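Ribose-phosphate pyrophosphokinase (PDB 5MP7) probably makes phosphoribosyl pyrophosphate by transferring the pyrophosphoryl group of ATP to the 1-hydroxyl of ribose 5-phosphate, with magnesium as cofactor. Local coordinates at residues 290-293 / 294-298; 261-264 / 265-269. All coordinates share one frame; numbering follows the deposited sequence.

Contact 1: 290-293 / 294-298; sequences DKRF and PQLTV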
loop_
_atom_site.group_PDB
_atom_site.type_symbol
_atom_site.label_atom_id
_atom_site.label_comp_id
_atom_site.label_asym_id
_atom_site.label_seq_id
_atom_site.Cartn_x
_atom_site.Cartn_y
_atom_site.Cartn_z
ATOM N N ASP A 290 1.185 -20.006 -50.762
ATOM C CA ASP A 290 -0.237 -19.993 -50.417
ATOM C C ASP A 290 -1.200 -19.706 -51.588
ATOM O O ASP A 290 -2.364 -20.082 -51.537
ATOM C CB ASP A 290 -0.492 -18.986 -49.285
ATOM C CG ASP A 290 0.088 -19.452 -47.951
ATOM O OD1 ASP A 290 0.476 -20.641 -47.838
ATOM O OD2 ASP A 290 0.171 -18.621 -47.022
ATOM N N LYS A 291 -0.723 -19.024 -52.626
ATOM C CA LYS A 291 -1.556 -18.658 -53.758
ATOM C C LYS A 291 -1.479 -19.691 -54.880
ATOM O O LYS A 291 -2.270 -19.615 -55.830
ATOM C CB LYS A 291 -1.178 -17.241 -54.281
ATOM C CG LYS A 291 -1.115 -16.173 -53.180
ATOM C CD LYS A 291 -1.310 -14.738 -53.681
ATOM C CE LYS A 291 -0.886 -13.733 -52.597
ATOM N NZ LYS A 291 -1.898 -12.696 -52.391
ATOM N N ARG A 292 -0.551 -20.644 -54.776
ATOM C CA ARG A 292 -0.376 -21.663 -55.807
ATOM C C ARG A 292 -1.402 -22.805 -55.742
ATOM O O ARG A 292 -2.001 -23.085 -54.696
ATOM C CB ARG A 292 1.021 -22.240 -55.800
ATOM C CG ARG A 292 1.938 -21.398 -56.638
ATOM C CD ARG A 292 3.390 -21.819 -56.602
ATOM N NE ARG A 292 4.249 -20.702 -56.990
ATOM C CZ ARG A 292 4.403 -20.233 -58.227
ATOM N NH1 ARG A 292 3.807 -20.847 -59.259
ATOM N NH2 ARG A 292 5.191 -19.162 -58.413
ATOM N N PHE A 293 -1.664 -23.364 -56.924
ATOM C CA PHE A 293 -2.570 -24.491 -57.118
ATOM C C PHE A 293 -2.232 -25.173 -58.444
ATOM O O PHE A 293 -1.454 -24.637 -59.242
ATOM C CB PHE A 293 -4.064 -24.096 -57.006
ATOM C CG PHE A 293 -4.519 -23.021 -57.958
ATOM C CD1 PHE A 293 -4.258 -21.685 -57.682
ATOM C CD2 PHE A 293 -5.261 -23.325 -59.080
ATOM C CE1 PHE A 293 -4.674 -20.675 -58.538
ATOM C CE2 PHE A 293 -5.710 -22.325 -59.930
ATOM C CZ PHE A 293 -5.415 -21.000 -59.661
ATOM N N PRO A 294 -2.752 -26.386 -58.655
ATOM C CA PRO A 294 -2.204 -27.189 -59.760
ATOM C C PRO A 294 -2.446 -26.639 -61.182
ATOM O O PRO A 294 -1.554 -26.722 -62.034
ATOM C CB PRO A 294 -2.900 -28.537 -59.561
ATOM C CG PRO A 294 -3.124 -28.602 -58.084
ATOM C CD PRO A 294 -3.577 -27.221 -57.749
ATOM N N GLN A 295 -3.613 -26.044 -61.412
ATOM C CA GLN A 295 -3.947 -25.475 -62.716
ATOM C C GLN A 295 -3.201 -24.173 -63.030
ATOM O O GLN A 295 -3.211 -23.742 -64.173
ATOM C CB GLN A 295 -5.432 -25.178 -62.803
ATOM C CG GLN A 295 -6.318 -26.408 -62.724
ATOM C CD GLN A 295 -6.614 -26.820 -61.279
ATOM O OE1 GLN A 295 -5.785 -26.666 -60.390
ATOM N NE2 GLN A 295 -7.809 -27.334 -61.034
ATOM N N LEU A 296 -2.562 -23.569 -62.030
ATOM C CA LEU A 296 -1.848 -22.322 -62.168
ATOM C C LEU A 296 -0.508 -22.411 -62.883
ATOM O O LEU A 296 0.344 -23.175 -62.524
ATOM C CB LEU A 296 -1.621 -21.698 -60.787
ATOM C CG LEU A 296 -1.139 -20.260 -60.869
ATOM C CD1 LEU A 296 -2.182 -19.334 -61.476
ATOM C CD2 LEU A 296 -0.781 -19.785 -59.470
ATOM N N THR A 297 -0.338 -21.578 -63.880
ATOM C CA THR A 297 0.909 -21.439 -64.617
ATOM C C THR A 297 1.360 -19.998 -64.541
ATOM O O THR A 297 0.558 -19.104 -64.725
ATOM C CB THR A 297 0.683 -21.771 -66.078
ATOM O OG1 THR A 297 0.221 -23.132 -66.155
ATOM C CG2 THR A 297 1.953 -21.581 -66.894
ATOM N N VAL A 298 2.628 -19.777 -64.214
ATOM C CA VAL A 298 3.169 -18.432 -64.064
ATOM C C VAL A 298 4.230 -18.203 -65.084
ATOM O O VAL A 298 5.189 -18.964 -65.149
ATOM C CB VAL A 298 3.748 -18.199 -62.659
ATOM C CG1 VAL A 298 4.252 -16.785 -62.515
ATOM C CG2 VAL A 298 2.653 -18.440 -61.622
#
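Phe293 folds its ring back over the turn that it opens, and following it outward from CB takes in most of the contact. CB adjoins Pro294 CD simply because the two residues are consecutive. With chi1 at 57°, CG stands between the backbone N and the carbonyl carbon, which brings one ring face under Leu296 and the CD2 edge to Gln295. OE1 of Gln295 lies 3.6 Å from CD2, near the ring plane; ring and amide planes are 62° apart. Farther out, CE1 and CZ meet Leu296: its CB sits almost on the normal through the ring centre, 3.9 Å from the centroid, a CH-pi contact, while its CD1 reaches the same two ring carbons. The type I beta turn from Phe293 to Leu296 is closed by Leu296 N donating to Phe293 O at 3.2 Å. Beyond the turn, Val298 CG2 touches NH1 of Arg292, and NE of the same guanidinium forms a salt bridge to Glu289. The turn feeds strand 296-299, outermost within this chain in the mixed sheet; Leu296 packs on Val279 and Val281 of neighbouring strand 278-282, and Phe293 also leans on Leu271 and Ala272 of helix 267-273.

Contact 2: 261-264 / 265-269; sequences GVLS and DPAPQ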
loop_
_atom_site.group_PDB
_atom_site.type_symbol
_atom_site.label_atom_id
_atom_site.label_comp_id
_atom_site.label_asym_id
_atom_site.label_seq_id
_atom_site.Cartn_x
_atom_site.Cartn_y
_atom_site.Cartn_z
ATOM N N GLY A 261 -1.839 -11.494 -61.104
ATOM C CA GLY A 261 -2.384 -12.417 -60.158
ATOM C C GLY A 261 -2.287 -11.742 -58.823
ATOM O O GLY A 261 -1.254 -11.796 -58.202
ATOM N N VAL A 262 -3.370 -11.118 -58.385
ATOM C CA VAL A 262 -3.442 -10.516 -57.057
ATOM C C VAL A 262 -3.803 -11.644 -56.126
ATOM O O VAL A 262 -3.233 -11.782 -55.060
ATOM C CB VAL A 262 -4.503 -9.413 -56.987
ATOM C CG1 VAL A 262 -4.551 -8.782 -55.610
ATOM C CG2 VAL A 262 -4.260 -8.347 -58.066
ATOM N N LEU A 263 -4.783 -12.445 -56.550
ATOM C CA LEU A 263 -5.141 -13.727 -55.904
ATOM C C LEU A 263 -5.334 -13.653 -54.396
ATOM O O LEU A 263 -4.798 -14.445 -53.646
ATOM C CB LEU A 263 -4.121 -14.793 -56.264
ATOM C CG LEU A 263 -4.058 -15.110 -57.763
ATOM C CD1 LEU A 263 -2.853 -15.988 -58.045
ATOM C CD2 LEU A 263 -5.315 -15.812 -58.255
ATOM N N SER A 264 -6.117 -12.685 -53.959
ATOM C CA SER A 264 -6.409 -12.512 -52.550
ATOM C C SER A 264 -7.394 -13.551 -52.060
ATOM O O SER A 264 -8.144 -14.105 -52.852
ATOM C CB SER A 264 -7.058 -11.140 -52.343
ATOM O OG SER A 264 -6.450 -10.120 -53.099
ATOM N N ASP A 265 -7.408 -13.756 -50.742
ATOM C CA ASP A 265 -8.482 -14.455 -50.001
ATOM C C ASP A 265 -8.717 -15.895 -50.467
ATOM O O ASP A 265 -7.765 -16.710 -50.429
ATOM C CB ASP A 265 -9.751 -13.568 -49.788
ATOM C CG ASP A 265 -10.310 -12.910 -51.074
ATOM O OD1 ASP A 265 -9.940 -11.791 -51.434
ATOM O OD2 ASP A 265 -11.180 -13.474 -51.713
ATOM N N PRO A 266 -9.940 -16.214 -50.930
ATOM C CA PRO A 266 -10.309 -17.546 -51.325
ATOM C C PRO A 266 -10.084 -17.822 -52.822
ATOM O O PRO A 266 -10.529 -18.867 -53.306
ATOM C CB PRO A 266 -11.801 -17.542 -51.013
ATOM C CG PRO A 266 -12.208 -16.160 -51.367
ATOM C CD PRO A 266 -11.043 -15.302 -51.223
ATOM N N ALA A 267 -9.418 -16.913 -53.542
ATOM C CA ALA A 267 -9.278 -17.047 -54.987
ATOM C C ALA A 267 -8.569 -18.328 -55.379
ATOM O O ALA A 267 -9.020 -18.996 -56.263
ATOM C CB ALA A 267 -8.569 -15.857 -55.598
ATOM N N PRO A 268 -7.474 -18.676 -54.703
ATOM C CA PRO A 268 -6.827 -19.954 -55.033
ATOM C C PRO A 268 -7.740 -21.172 -54.887
ATOM O O PRO A 268 -7.821 -21.997 -55.768
ATOM C CB PRO A 268 -5.677 -20.022 -54.043
ATOM C CG PRO A 268 -5.445 -18.602 -53.656
ATOM C CD PRO A 268 -6.784 -17.966 -53.615
ATOM N N GLN A 269 -8.446 -21.248 -53.781
ATOM C CA GLN A 269 -9.421 -22.296 -53.546
ATOM C C GLN A 269 -10.602 -22.245 -54.551
ATOM O O GLN A 269 -11.029 -23.265 -55.091
ATOM C CB GLN A 269 -9.883 -22.122 -52.111
ATOM C CG GLN A 269 -11.242 -22.748 -51.822
ATOM C CD GLN A 269 -11.024 -24.042 -51.083
ATOM O OE1 GLN A 269 -10.496 -24.030 -49.952
ATOM N NE2 GLN A 269 -11.347 -25.168 -51.715
#
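Ser264 O accepts the N-H of Ala267, and this backbone hydrogen bond, 3.2 Å from N to O, closes a tight reversal of the chain. The methyl of Ala267 points toward the 261-264 segment: CB is 3.3 Å from Ser264 O and 4.2 Å from Leu263 CD2, so one small side chain meets both the carbonyl and the leucine branch. Next to it Pro268 rests the CD corner of its ring near Leu263 O, 4.0 Å away. Asp265 turns back on the residue before it. A chi1 of 52° puts CG between its own backbone N and carbonyl carbon, bringing OD1 to 3.1 Å from Ser264 CB. Both carboxylate oxygens also lie near Ser264 O, acceptors beside an acceptor, and form no bond with it.

The reversal is a type II' beta turn from Ser264 to Ala267, with Asp265 at its second position in a positive-phi conformation (phi 59°, psi -120°). It runs straight into helix 267-273: Pro266 occupies the N-cap, and two prolines thus flank Ala267 where the helix starts.

Farther out, the serine side chain helps link the turn to the predicted ribose 5-phosphate site. Its OG bonds to OD1 of Asp234, one of the residues predicted to bind that substrate, and Ser264 is joined to Asp234 through the backbone as well. Val262 and Leu263 both make backbone hydrogen bonds to Ile233, while the side chain of Asp265 touches Thr235 in the same predicted binding loop. Ala44 of a neighbouring subunit packs against both Ser264 and Asp265.

Both contacts are tight turns that lead directly into regular structure, contact 1 into strand 296-299 and contact 2 into helix 267-273, and their centres are 10 Å apart. Contact 1 lies at the surface and relies on an aromatic ring packed over its turn; contact 2 is partly buried, depends more on backbone and small side chains, and borders the predicted ribose 5-phosphate site. Lys291 joins them: its NZ probably hydrogen-bonds to Val262 O at 3.1 Å, and its CD packs against Leu263 O. Pro268 meets the backbone of 290-293, and the helix to which it belongs, 267-273, is also the one that Phe293 of contact 1 packs on.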